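Local coordinates for protein cytochrome P450 monooxygenase (Rhodococcus sp. ECU0066, PDB 6KBH) that probably acts as a self-sufficient monooxygenase, carrying heme, FMN and a [2Fe-2S] cluster within a single polypeptide chain, at residues 34-39 / 69-74; 52-57 / 356-361; 73-78 / 99-104; 86-91 / 330-335; 92-97 / 340-345. One frame throughout, in Å; residues are numbered along the deposited sequence.

All five contacts lie in the heme-bearing cytochrome P450 part of the chain, around its mixed β-sheet. Contact 4 is the buried one that touches the cofactor: it joins helix 81-89 to strand 332-336, with an arginine and aromatic rings meeting the heme. Contact 5, its nearest neighbour, sets strand 94-95 against the hairpin that follows 332-336 and is mostly apolar. Contact 2 is also buried, but it depends on small residues that let two short helices approach closely. Contacts 1 and 3 are only partly buried and share Leu73 and Gly74: contact 1 is purely apolar, whereas contact 3 adds a tyrosine hydroxyl and loop carbonyls that bond Arg333 of contact 4.

Contact 1 of 5, residues 34-39 / 69-74; sequences CPVSPR and YSPELG
Val36 carries this contact alone on its side, pressing both methyls against the loop 69-74. CG1 lies anti to the backbone N (chi1 166°), which turns it toward the loop, where it rests 3.9 Å from Tyr69 O and 4.0 Å from Pro71 CG. The other branch does a different job: Val36 CG2 comes up to the edge of the tyrosine ring, near its plane, and stops 4.2 Å from Tyr69 CD2. No hydrogen bond crosses, so what holds the two segments together is van der Waals packing around one buried valine, with only 112 Å² covered in all. The tight part is Val36 itself; its partners Tyr69 and Pro71 stay partly exposed, and the side chains of Pro35 and Ser37 do not reach the loop. Ser37, next in the chain, caps the following helix, although the bond from Arg39 N to Ser37 OG is weak at 126°. Ala41 of that helix, 38-41, touches both Val36 and Pro71. Arg39 and Glu72 form salt bridges with Glu64 and Arg216. The loop itself is the connection between the antiparallel strands 67-69 and 76-78 at one border of the mixed sheet.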
# COMPACT_ATOMS: atom_id res chain seq x y z
N CYS A 34 -2.41 39.66 -15.83
CA CYS A 34 -2.13 38.92 -17.05
C CYS A 34 -3.43 38.54 -17.76
O CYS A 34 -4.45 38.32 -17.11
CB CYS A 34 -1.32 37.66 -16.74
SG CYS A 34 0.36 37.97 -16.16
N PRO A 35 -3.41 38.46 -19.09
CA PRO A 35 -4.58 37.96 -19.81
C PRO A 35 -4.89 36.52 -19.44
O PRO A 35 -4.04 35.79 -18.93
CB PRO A 35 -4.18 38.09 -21.28
CG PRO A 35 -3.09 39.12 -21.29
CD PRO A 35 -2.35 38.93 -20.00
N VAL A 36 -6.12 36.11 -19.73
CA VAL A 36 -6.60 34.77 -19.42
C VAL A 36 -6.98 34.07 -20.72
O VAL A 36 -7.64 34.66 -21.58
CB VAL A 36 -7.80 34.81 -18.44
CG1 VAL A 36 -8.51 33.47 -18.39
CG2 VAL A 36 -7.33 35.24 -17.06
N SER A 37 -6.57 32.82 -20.85
CA SER A 37 -6.78 32.05 -22.07
C SER A 37 -8.26 31.74 -22.28
O SER A 37 -9.05 31.74 -21.33
CB SER A 37 -5.97 30.75 -22.00
OG SER A 37 -6.38 29.83 -23.00
N PRO A 38 -8.66 31.51 -23.54
CA PRO A 38 -10.02 30.99 -23.79
C PRO A 38 -10.34 29.73 -23.00
O PRO A 38 -11.35 29.69 -22.29
CB PRO A 38 -10.01 30.72 -25.30
CG PRO A 38 -8.99 31.66 -25.84
CD PRO A 38 -7.94 31.82 -24.79
N ARG A 39 -9.50 28.70 -23.12
CA ARG A 39 -9.76 27.45 -22.41
C ARG A 39 -9.76 27.65 -20.91
O ARG A 39 -10.53 26.99 -20.19
CB ARG A 39 -8.72 26.40 -22.82
CG ARG A 39 -8.77 26.04 -24.31
CD ARG A 39 -7.59 25.19 -24.73
NE ARG A 39 -6.33 25.93 -24.68
CZ ARG A 39 -5.15 25.44 -25.03
NH1 ARG A 39 -5.06 24.19 -25.47
NH2 ARG A 39 -4.06 26.19 -24.94
N TYR A 69 -5.53 30.76 -14.21
CA TYR A 69 -6.56 31.40 -13.42
C TYR A 69 -7.92 31.13 -14.05
O TYR A 69 -8.08 31.19 -15.27
CB TYR A 69 -6.32 32.91 -13.32
CG TYR A 69 -7.37 33.60 -12.50
CD1 TYR A 69 -7.43 33.41 -11.12
CD2 TYR A 69 -8.32 34.43 -13.09
CE1 TYR A 69 -8.40 34.04 -10.36
CE2 TYR A 69 -9.29 35.06 -12.34
CZ TYR A 69 -9.33 34.86 -10.97
OH TYR A 69 -10.29 35.47 -10.21
N SER A 70 -8.90 30.82 -13.21
CA SER A 70 -10.24 30.51 -13.66
C SER A 70 -11.16 31.68 -13.33
O SER A 70 -11.23 32.07 -12.15
CB SER A 70 -10.75 29.22 -13.00
OG SER A 70 -12.13 29.03 -13.22
N PRO A 71 -11.80 32.31 -14.31
CA PRO A 71 -12.77 33.38 -13.96
C PRO A 71 -14.06 32.87 -13.34
O PRO A 71 -14.59 33.53 -12.45
CB PRO A 71 -13.01 34.07 -15.30
CG PRO A 71 -11.73 33.86 -16.05
CD PRO A 71 -11.30 32.46 -15.68
N GLU A 72 -14.57 31.71 -13.78
CA GLU A 72 -15.85 31.22 -13.26
C GLU A 72 -15.78 31.03 -11.74
O GLU A 72 -16.58 31.61 -11.00
CB GLU A 72 -16.24 29.91 -13.95
CG GLU A 72 -17.59 29.32 -13.51
CD GLU A 72 -18.79 30.23 -13.80
OE1 GLU A 72 -18.68 31.16 -14.63
OE2 GLU A 72 -19.86 30.01 -13.20
N LEU A 73 -14.84 30.22 -11.28
CA LEU A 73 -14.55 30.09 -9.86
C LEU A 73 -13.44 31.08 -9.49
O LEU A 73 -12.88 31.75 -10.34
CB LEU A 73 -14.19 28.64 -9.56
CG LEU A 73 -13.67 28.16 -8.20
CD1 LEU A 73 -14.49 26.99 -7.73
CD2 LEU A 73 -12.24 27.74 -8.39
N GLY A 74 -13.16 31.20 -8.20
CA GLY A 74 -12.21 32.22 -7.82
C GLY A 74 -10.76 31.79 -7.69
O GLY A 74 -9.95 32.57 -7.17

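Contact 2 of 5, residues 52-57 / 356-361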
# COMPACT_ATOMS: atom_id res chain seq x y z
N VAL A 52 -18.56 15.44 -16.14
CA VAL A 52 -18.67 14.14 -16.80
C VAL A 52 -17.42 13.29 -16.54
O VAL A 52 -17.51 12.11 -16.20
CB VAL A 52 -18.97 14.31 -18.30
CG1 VAL A 52 -20.21 15.19 -18.51
CG2 VAL A 52 -17.79 14.88 -19.05
N ASP A 53 -16.23 13.89 -16.67
CA ASP A 53 -14.93 13.24 -16.51
C ASP A 53 -13.94 14.37 -16.26
O ASP A 53 -13.43 14.96 -17.22
CB ASP A 53 -14.58 12.39 -17.75
CG ASP A 53 -13.16 11.77 -17.70
OD1 ASP A 53 -12.23 12.33 -17.09
OD2 ASP A 53 -13.01 10.67 -18.29
N PRO A 54 -13.68 14.73 -15.00
CA PRO A 54 -12.72 15.82 -14.73
C PRO A 54 -11.35 15.58 -15.34
O PRO A 54 -10.79 16.50 -15.94
CB PRO A 54 -12.67 15.87 -13.20
CG PRO A 54 -13.16 14.53 -12.74
CD PRO A 54 -14.20 14.14 -13.75
N ALA A 55 -10.80 14.37 -15.21
CA ALA A 55 -9.46 14.09 -15.72
C ALA A 55 -9.36 14.42 -17.21
O ALA A 55 -8.47 15.18 -17.63
CB ALA A 55 -9.09 12.63 -15.47
N ALA A 56 -10.26 13.86 -18.02
CA ALA A 56 -10.23 14.14 -19.45
C ALA A 56 -10.50 15.61 -19.75
O ALA A 56 -9.95 16.16 -20.70
CB ALA A 56 -11.26 13.26 -20.17
N SER A 57 -11.34 16.26 -18.93
CA SER A 57 -11.71 17.64 -19.19
C SER A 57 -10.54 18.60 -19.06
O SER A 57 -10.63 19.74 -19.54
CB SER A 57 -12.83 18.07 -18.25
OG SER A 57 -12.31 18.54 -17.02
N VAL A 356 -5.97 19.71 -8.79
CA VAL A 356 -6.89 18.69 -9.32
C VAL A 356 -6.20 17.34 -9.15
O VAL A 356 -5.43 16.90 -10.00
CB VAL A 356 -7.29 18.97 -10.76
CG1 VAL A 356 -8.36 17.99 -11.22
CG2 VAL A 356 -7.79 20.41 -10.90
N ASN A 357 -6.50 16.68 -8.03
CA ASN A 357 -6.00 15.32 -7.79
C ASN A 357 -6.39 14.39 -8.94
O ASN A 357 -5.60 13.53 -9.34
CB ASN A 357 -6.56 14.77 -6.48
CG ASN A 357 -6.39 15.73 -5.32
OD1 ASN A 357 -7.04 16.77 -5.26
ND2 ASN A 357 -5.55 15.35 -4.36
N SER A 358 -7.60 14.56 -9.46
CA SER A 358 -8.07 13.68 -10.53
C SER A 358 -7.23 13.85 -11.79
O SER A 358 -6.95 12.87 -12.49
CB SER A 358 -9.55 13.96 -10.83
OG SER A 358 -10.07 12.98 -11.71
N SER A 359 -6.83 15.08 -12.09
CA SER A 359 -5.95 15.30 -13.24
C SER A 359 -4.56 14.76 -12.95
O SER A 359 -3.93 14.15 -13.82
CB SER A 359 -5.90 16.78 -13.59
OG SER A 359 -4.92 17.04 -14.58
N ALA A 360 -4.06 14.99 -11.73
CA ALA A 360 -2.74 14.49 -11.35
C ALA A 360 -2.64 12.99 -11.53
O ALA A 360 -1.68 12.48 -12.13
CB ALA A 360 -2.45 14.87 -9.90
N ASN A 361 -3.63 12.25 -11.03
CA ASN A 361 -3.66 10.80 -11.22
C ASN A 361 -3.65 10.40 -12.69
O ASN A 361 -3.39 9.23 -12.99
CB ASN A 361 -4.89 10.21 -10.53
CG ASN A 361 -4.90 10.43 -9.03
OD1 ASN A 361 -3.85 10.66 -8.43
ND2 ASN A 361 -6.07 10.36 -8.43
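Pro54 and Ser358 meet with no aromatic ring or side-chain amide between them; the proline ring offers its CG corner, 3.6 Å from Ser358 OG. The flat group that shapes this turn is the carboxylate of Asp53, which caps the short, weakly bonded helix 54-57: Ala56 N donates to Asp53 OD1 from above the carboxylate plane, 50° out of it, over 2.7 Å and almost straight at 174°. The methyl of Ala55 lies alongside the other helix, Ala55 CB 3.7 Å from Ser358 O and 3.9 Å from Ser358 OG. Such small side chains bring the backbones close, 4.5 Å between Ala55 CA and Ser359 CA. Ser358 holds OG anti to its N (chi1 -171°), which sends the hydroxyl to the proline. Arg62 ties both sides together, NH1 binding Ala55 O and Ser359 OG. Helix 357-360 follows strand 352-355, and backbone bonds from Val356 to Val78 and from Ser358 to Ala330 fasten its start to strand 76-78 and to the run leading into strand 332-336.

Contact 3 of 5, residues 73-78 / 99-104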
# COMPACT_ATOMS: atom_id res chain seq x y z
N LEU A 73 -14.84 30.22 -11.28
CA LEU A 73 -14.55 30.09 -9.86
C LEU A 73 -13.44 31.08 -9.49
O LEU A 73 -12.88 31.75 -10.34
CB LEU A 73 -14.19 28.64 -9.56
CG LEU A 73 -13.67 28.16 -8.20
CD1 LEU A 73 -14.49 26.99 -7.73
CD2 LEU A 73 -12.24 27.74 -8.39
N GLY A 74 -13.16 31.20 -8.20
CA GLY A 74 -12.21 32.22 -7.82
C GLY A 74 -10.76 31.79 -7.69
O GLY A 74 -9.95 32.57 -7.17
N TYR A 75 -10.39 30.60 -8.14
CA TYR A 75 -9.10 30.02 -7.81
C TYR A 75 -8.19 29.91 -9.03
O TYR A 75 -8.63 29.98 -10.18
CB TYR A 75 -9.23 28.62 -7.20
CG TYR A 75 -9.99 28.49 -5.89
CD1 TYR A 75 -10.81 29.51 -5.42
CD2 TYR A 75 -9.87 27.34 -5.13
CE1 TYR A 75 -11.49 29.38 -4.22
CE2 TYR A 75 -10.54 27.21 -3.94
CZ TYR A 75 -11.35 28.22 -3.49
OH TYR A 75 -12.02 28.07 -2.30
N TRP A 76 -6.91 29.71 -8.74
CA TRP A 76 -5.94 29.24 -9.72
C TRP A 76 -5.97 27.72 -9.74
O TRP A 76 -6.06 27.08 -8.70
CB TRP A 76 -4.55 29.76 -9.36
CG TRP A 76 -4.50 31.24 -9.23
CD1 TRP A 76 -5.04 32.01 -8.24
CD2 TRP A 76 -3.88 32.16 -10.14
NE1 TRP A 76 -4.80 33.34 -8.47
CE2 TRP A 76 -4.09 33.46 -9.63
CE3 TRP A 76 -3.17 32.01 -11.34
CZ2 TRP A 76 -3.61 34.60 -10.28
CZ3 TRP A 76 -2.70 33.14 -11.98
CH2 TRP A 76 -2.92 34.42 -11.45
N VAL A 77 -5.90 27.15 -10.94
CA VAL A 77 -6.06 25.72 -11.15
C VAL A 77 -4.70 25.10 -11.45
O VAL A 77 -3.95 25.63 -12.28
CB VAL A 77 -7.06 25.42 -12.28
CG1 VAL A 77 -7.33 23.92 -12.37
CG2 VAL A 77 -8.34 26.19 -12.07
N VAL A 78 -4.39 24.00 -10.77
CA VAL A 78 -3.12 23.30 -10.91
C VAL A 78 -3.42 21.87 -11.33
O VAL A 78 -4.23 21.18 -10.70
CB VAL A 78 -2.30 23.34 -9.61
CG1 VAL A 78 -0.97 22.62 -9.79
CG2 VAL A 78 -2.08 24.78 -9.19
N ALA A 99 -9.40 24.53 3.40
CA ALA A 99 -9.66 23.17 2.96
C ALA A 99 -11.16 22.85 2.92
O ALA A 99 -11.63 22.16 2.01
CB ALA A 99 -8.93 22.17 3.86
N LEU A 100 -11.92 23.32 3.91
CA LEU A 100 -13.37 23.15 3.90
C LEU A 100 -14.10 24.49 3.89
O LEU A 100 -15.26 24.58 4.31
CB LEU A 100 -13.84 22.29 5.07
CG LEU A 100 -13.30 20.86 5.22
CD1 LEU A 100 -12.62 20.64 6.55
CD2 LEU A 100 -14.40 19.82 5.06
N GLU A 101 -13.45 25.54 3.39
CA GLU A 101 -14.13 26.80 3.14
C GLU A 101 -15.26 26.58 2.14
O GLU A 101 -15.06 25.97 1.09
CB GLU A 101 -13.15 27.85 2.61
CG GLU A 101 -13.52 29.29 2.94
CD GLU A 101 -12.85 30.29 2.01
OE1 GLU A 101 -12.75 30.00 0.79
OE2 GLU A 101 -12.40 31.34 2.50
N LYS A 102 -16.45 27.06 2.47
CA LYS A 102 -17.60 26.84 1.61
C LYS A 102 -17.54 27.79 0.42
O LYS A 102 -17.21 28.97 0.56
CB LYS A 102 -18.90 27.01 2.40
CG LYS A 102 -19.11 25.89 3.42
CD LYS A 102 -19.87 26.36 4.65
CE LYS A 102 -19.23 25.85 5.96
NZ LYS A 102 -18.45 26.93 6.67
N ILE A 103 -17.82 27.25 -0.77
CA ILE A 103 -17.67 28.02 -2.01
C ILE A 103 -18.55 29.26 -1.96
O ILE A 103 -18.08 30.39 -2.08
CB ILE A 103 -17.98 27.14 -3.23
CG1 ILE A 103 -16.93 26.04 -3.39
CG2 ILE A 103 -18.05 27.98 -4.50
CD1 ILE A 103 -15.53 26.55 -3.67
N THR A 104 -19.86 29.06 -1.79
CA THR A 104 -20.70 30.22 -1.53
C THR A 104 -20.88 30.40 -0.02
O THR A 104 -21.10 29.41 0.70
CB THR A 104 -22.06 30.06 -2.20
OG1 THR A 104 -22.69 28.87 -1.72
CG2 THR A 104 -21.90 29.98 -3.72
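Ile103 sits at the middle of the contact and meets two side chains with a single methyl. Its CD1 lies 4.2 Å from Leu73 CD1, an ordinary apolar touch, and 4.1 Å from Tyr75 OH. The phenol also passes Glu101, crossing it at a slant with ring and carboxylate planes 54° apart, but Tyr75 OH stays 3.7 Å from Glu101 OE1 and the two do not bond directly. Tyr75 has CG anti to its carbonyl carbon (chi1 -62°), and that rotation carries the ring from the segment 73-78 across to the loop 99-104. In the next shell, Arg333 gathers the polar atoms: its NH1 bonds to Tyr75 OH and to Glu101 O, while NH2 takes Ala99 O. Two backbone carbonyls of the loop are thus tied to strand 332-336. Glu101 OE1 turns to Lys352 in a salt bridge, and Tyr75 itself leans on Lys352 and Leu354. The loop, which follows strand 94-95, is in this way joined to the mixed sheet of the P450 fold through Tyr75, Arg333 and Lys352 of strand 352-355. Chemically, the tyrosine hydroxyl and the backbone carbonyl of Glu101 share Arg333 NH1; since the guanidinium can only donate, it uses the phenol oxygen as an acceptor, and the glutamate carboxylate, paired with the lysine, probably remains ionised.

Contact 4 of 5, residues 86-91 / 330-335; sequences AVFRGN and AAWRRL. With HEM (protoporphyrin IX containing Fe), chain C.
Phe88 brings its ring edge onto one face of the Arg334 guanidinium, the planes 89° apart, with Phe88 CD1 3.5 Å from Arg334 NH2. At its edge the same ring also meets Trp332, Phe88 CE1 lying 4.1 Å from Trp332 CD1, and the heme methyl CMA covers one face of the indole. The aliphatic part of the arginine takes Val87, whose CG1 packs 3.7 Å from Arg334 CG. The polar contacts belong to the guanidinium: NH2 donates to the heme propionate O1A nearly straight, at 172°, in a bond very short as modelled, the carboxyl carbon lying in the guanidinium plane, while Arg334 NH1 bonds Arg333 O at 3.0 Å and fixes the group's rotation. A leucine in place of Arg334 would probably leave that propionate without this cationic donor and the Phe88 edge without the flat face it abuts. His133, Arg137 and His391 also bond the heme. Helix 81-89 lies against the mixed sheet, with Val87 and Phe88 on strand 352-355, while strand 332-336 runs antiparallel between 352-355 and 94-95.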
# COMPACT_ATOMS: atom_id res chain seq x y z
N ALA A 86 3.80 18.89 -5.26
CA ALA A 86 4.65 19.93 -4.71
C ALA A 86 3.86 20.90 -3.84
O ALA A 86 4.40 21.44 -2.87
CB ALA A 86 5.37 20.69 -5.83
N VAL A 87 2.59 21.14 -4.17
CA VAL A 87 1.77 22.00 -3.33
C VAL A 87 1.49 21.34 -1.99
O VAL A 87 1.50 21.99 -0.94
CB VAL A 87 0.47 22.38 -4.06
CG1 VAL A 87 -0.45 23.17 -3.14
CG2 VAL A 87 0.78 23.18 -5.31
N PHE A 88 1.27 20.02 -2.00
CA PHE A 88 0.98 19.30 -0.77
C PHE A 88 2.17 19.33 0.19
O PHE A 88 1.98 19.45 1.41
CB PHE A 88 0.58 17.86 -1.08
CG PHE A 88 -0.88 17.69 -1.38
CD1 PHE A 88 -1.84 18.00 -0.42
CD2 PHE A 88 -1.30 17.22 -2.61
CE1 PHE A 88 -3.19 17.84 -0.69
CE2 PHE A 88 -2.65 17.06 -2.89
CZ PHE A 88 -3.59 17.37 -1.92
N ARG A 89 3.39 19.22 -0.33
CA ARG A 89 4.56 19.13 0.55
C ARG A 89 4.93 20.48 1.16
O ARG A 89 5.35 20.53 2.32
CB ARG A 89 5.75 18.54 -0.22
CG ARG A 89 7.11 19.05 0.24
CD ARG A 89 8.23 18.31 -0.46
NE ARG A 89 8.33 18.69 -1.86
CZ ARG A 89 8.12 17.87 -2.88
NH1 ARG A 89 7.80 16.60 -2.65
NH2 ARG A 89 8.22 18.30 -4.13
N GLY A 90 4.79 21.57 0.40
CA GLY A 90 5.11 22.88 0.93
C GLY A 90 3.99 23.43 1.79
O GLY A 90 3.30 24.37 1.39
N ASN A 91 3.80 22.86 2.98
CA ASN A 91 2.68 23.25 3.83
C ASN A 91 2.90 24.59 4.53
O ASN A 91 1.97 25.06 5.20
CB ASN A 91 2.39 22.16 4.86
CG ASN A 91 3.56 21.91 5.79
OD1 ASN A 91 4.72 22.08 5.42
ND2 ASN A 91 3.25 21.50 7.02
N ALA A 330 -12.01 14.85 -6.65
CA ALA A 330 -11.65 15.38 -7.96
C ALA A 330 -10.60 16.48 -7.84
O ALA A 330 -9.74 16.61 -8.72
CB ALA A 330 -12.89 15.90 -8.68
N ALA A 331 -10.65 17.26 -6.76
CA ALA A 331 -9.70 18.34 -6.56
C ALA A 331 -9.68 18.70 -5.09
O ALA A 331 -10.60 18.35 -4.34
CB ALA A 331 -10.06 19.57 -7.41
N TRP A 332 -8.62 19.39 -4.68
CA TRP A 332 -8.47 19.84 -3.31
C TRP A 332 -7.97 21.28 -3.34
O TRP A 332 -7.75 21.85 -4.40
CB TRP A 332 -7.52 18.92 -2.52
CG TRP A 332 -7.80 18.91 -1.05
CD1 TRP A 332 -6.93 19.27 -0.06
CD2 TRP A 332 -9.02 18.54 -0.40
NE1 TRP A 332 -7.54 19.14 1.17
CE2 TRP A 332 -8.82 18.70 0.98
CE3 TRP A 332 -10.26 18.10 -0.86
CZ2 TRP A 332 -9.82 18.42 1.91
CZ3 TRP A 332 -11.26 17.82 0.06
CH2 TRP A 332 -11.03 17.98 1.44
N ARG A 333 -7.80 21.87 -2.15
CA ARG A 333 -7.63 23.31 -2.07
C ARG A 333 -6.53 23.68 -1.09
O ARG A 333 -6.39 23.07 -0.02
CB ARG A 333 -8.94 23.99 -1.67
CG ARG A 333 -10.04 23.80 -2.70
CD ARG A 333 -11.33 24.49 -2.30
NE ARG A 333 -11.95 23.88 -1.14
CZ ARG A 333 -12.94 24.44 -0.46
NH1 ARG A 333 -13.41 25.63 -0.84
NH2 ARG A 333 -13.47 23.82 0.59
N ARG A 334 -5.75 24.70 -1.45
CA ARG A 334 -4.72 25.27 -0.60
C ARG A 334 -4.75 26.79 -0.75
O ARG A 334 -5.16 27.32 -1.78
CB ARG A 334 -3.33 24.72 -0.95
CG ARG A 334 -3.09 23.29 -0.48
CD ARG A 334 -2.98 23.22 1.04
NE ARG A 334 -2.66 21.87 1.51
CZ ARG A 334 -3.57 20.96 1.85
NH1 ARG A 334 -4.86 21.25 1.78
NH2 ARG A 334 -3.19 19.77 2.27
N LEU A 335 -4.30 27.48 0.29
CA LEU A 335 -4.26 28.93 0.32
C LEU A 335 -2.81 29.38 0.26
O LEU A 335 -2.02 29.08 1.16
CB LEU A 335 -4.94 29.47 1.59
CG LEU A 335 -4.81 30.97 1.89
CD1 LEU A 335 -5.44 31.80 0.78
CD2 LEU A 335 -5.44 31.29 3.23
CHA HEM C . -7.48 14.41 5.14
CHB HEM C . -9.17 12.03 1.02
CHC HEM C . -11.48 8.35 4.04
CHD HEM C . -9.78 10.73 8.09
C1A HEM C . -7.87 13.87 3.83
C2A HEM C . -7.38 14.70 2.73
C3A HEM C . -7.84 14.04 1.59
C4A HEM C . -8.58 12.87 2.12
CMA HEM C . -7.63 14.44 0.16
CAA HEM C . -6.54 15.94 2.78
CBA HEM C . -5.11 15.75 2.40
CGA HEM C . -4.13 16.86 2.63
O1A HEM C . -4.76 17.94 2.81
O2A HEM C . -2.96 16.40 2.58
C1B HEM C . -9.95 10.82 1.42
C2B HEM C . -10.61 9.84 0.44
C3B HEM C . -11.33 8.69 1.39
C4B HEM C . -11.03 9.11 2.82
CMB HEM C . -10.61 9.93 -1.05
CAB HEM C . -12.13 7.51 0.95
CBB HEM C . -11.52 6.59 -0.06
C1C HEM C . -11.05 8.94 5.34
C2C HEM C . -11.54 8.13 6.42
C3C HEM C . -11.09 8.77 7.55
C4C HEM C . -10.36 9.91 7.03
CMC HEM C . -12.35 6.88 6.33
CAC HEM C . -11.31 8.33 8.97
CBC HEM C . -12.23 9.08 9.86
C1D HEM C . -9.07 11.86 7.47
C2D HEM C . -8.44 12.76 8.48
C3D HEM C . -7.72 13.92 7.56
C4D HEM C . -8.04 13.51 6.16
CMD HEM C . -8.48 12.62 9.97
CAD HEM C . -6.92 15.09 8.04
CBD HEM C . -5.52 14.79 8.46
CGD HEM C . -4.58 15.93 8.53
O1D HEM C . -5.06 16.88 7.87
O2D HEM C . -3.56 15.62 9.21
NA HEM C . -8.62 12.74 3.48
NB HEM C . -10.14 10.35 2.83
NC HEM C . -10.31 10.05 5.69
ND HEM C . -8.85 12.19 5.99
FE HEM C . -9.63 11.33 4.39

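Contact 5 of 5, residues 92-97 / 340-345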
# COMPACT_ATOMS: atom_id res chain seq x y z
N GLU A 92 4.08 25.19 4.41
CA GLU A 92 4.27 26.56 4.88
C GLU A 92 3.87 27.59 3.84
O GLU A 92 3.41 28.68 4.19
CB GLU A 92 5.73 26.78 5.30
CG GLU A 92 6.75 26.60 4.18
CD GLU A 92 8.18 26.89 4.63
OE1 GLU A 92 8.38 27.22 5.82
OE2 GLU A 92 9.10 26.79 3.79
N LEU A 93 4.03 27.25 2.56
CA LEU A 93 3.67 28.13 1.46
C LEU A 93 2.21 27.98 1.05
O LEU A 93 1.58 28.97 0.66
CB LEU A 93 4.57 27.86 0.26
CG LEU A 93 4.42 28.75 -0.97
CD1 LEU A 93 4.60 30.21 -0.58
CD2 LEU A 93 5.44 28.34 -2.01
N PHE A 94 1.66 26.78 1.15
CA PHE A 94 0.28 26.49 0.75
C PHE A 94 -0.47 25.96 1.97
O PHE A 94 -0.34 24.78 2.33
CB PHE A 94 0.26 25.51 -0.41
CG PHE A 94 1.14 25.91 -1.56
CD1 PHE A 94 0.81 27.01 -2.35
CD2 PHE A 94 2.30 25.21 -1.85
CE1 PHE A 94 1.62 27.39 -3.41
CE2 PHE A 94 3.11 25.59 -2.91
CZ PHE A 94 2.77 26.67 -3.69
N SER A 95 -1.25 26.83 2.60
CA SER A 95 -1.94 26.54 3.86
C SER A 95 -3.26 25.81 3.59
O SER A 95 -3.97 26.13 2.64
CB SER A 95 -2.21 27.82 4.63
OG SER A 95 -3.12 27.59 5.69
N PRO A 96 -3.61 24.83 4.43
CA PRO A 96 -4.93 24.19 4.30
C PRO A 96 -6.04 24.97 4.98
O PRO A 96 -7.10 24.42 5.27
CB PRO A 96 -4.71 22.83 4.97
CG PRO A 96 -3.68 23.11 6.02
CD PRO A 96 -2.77 24.17 5.45
N SER A 97 -5.78 26.26 5.27
CA SER A 97 -6.78 27.11 5.91
C SER A 97 -8.14 27.01 5.23
O SER A 97 -9.18 27.01 5.90
CB SER A 97 -6.31 28.57 5.89
OG SER A 97 -5.08 28.73 6.58
N THR A 340 4.59 33.50 -4.98
CA THR A 340 5.37 32.41 -5.53
C THR A 340 5.17 32.37 -7.04
O THR A 340 4.36 33.10 -7.60
CB THR A 340 4.98 31.06 -4.90
OG1 THR A 340 4.67 31.25 -3.52
CG2 THR A 340 6.11 30.04 -5.02
N THR A 341 5.95 31.51 -7.69
CA THR A 341 5.69 31.09 -9.06
C THR A 341 5.46 29.59 -9.06
O THR A 341 6.17 28.84 -8.38
CB THR A 341 6.86 31.45 -9.98
OG1 THR A 341 7.87 30.44 -9.89
CG2 THR A 341 7.46 32.79 -9.60
N ILE A 342 4.45 29.15 -9.79
CA ILE A 342 4.11 27.74 -9.91
C ILE A 342 4.21 27.39 -11.39
O ILE A 342 3.35 27.78 -12.18
CB ILE A 342 2.73 27.40 -9.35
CG1 ILE A 342 2.75 27.37 -7.82
CG2 ILE A 342 2.28 26.03 -9.79
CD1 ILE A 342 1.40 27.60 -7.21
N ASN A 343 5.28 26.68 -11.76
CA ASN A 343 5.51 26.26 -13.14
C ASN A 343 5.41 27.44 -14.10
O ASN A 343 4.66 27.42 -15.08
CB ASN A 343 4.54 25.14 -13.52
CG ASN A 343 5.05 24.30 -14.69
OD1 ASN A 343 5.94 24.72 -15.42
ND2 ASN A 343 4.47 23.12 -14.85
N GLY A 344 6.17 28.49 -13.80
CA GLY A 344 6.27 29.65 -14.66
C GLY A 344 5.21 30.72 -14.44
O GLY A 344 5.44 31.88 -14.80
N VAL A 345 4.06 30.36 -13.88
CA VAL A 345 2.97 31.31 -13.67
C VAL A 345 3.12 31.93 -12.29
O VAL A 345 3.21 31.23 -11.28
CB VAL A 345 1.60 30.62 -13.82
CG1 VAL A 345 0.47 31.62 -13.63
CG2 VAL A 345 1.50 29.93 -15.17
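Thr340 and Ile342, the residues that meet Leu93 and Phe94, point the same way from a β-hairpin with a two-residue loop, whose type I' turn from Ile342 to Val345 is closed by Ile342 N to Val345 O at 2.8 Å and by Val345 N to Ile342 O at 3.2 Å. In the P450 fold this is the small two-stranded sheet beside the mixed one. Gly344 in the turn has phi 87°, where a side chain would press on the preceding carbonyl. Leu93 and Thr340 come together tip to tip, Leu93 CD2 lying 3.5 Å from Thr340 CG2; the threonine hydroxyl finds its bond in Ala338 O. Next to this pair, Phe94 and Ile342 approach from opposite directions, and Ile342 CD1 reaches the far end of the ring obliquely, 3.8 Å from Phe94 CE1. Phe94 packs in turn on Arg334, which binds the heme, and on Leu353, linking the hairpin to both. Trimming Leu93 to an alanine is likely to open a gap between Thr340 and the Phe94 ring, whose face would lose its cover. With Leu93 CG anti to its N (chi1 -176°), that branch carbon stands 3.8 Å above the Phe94 ring plane, over the ring's centre.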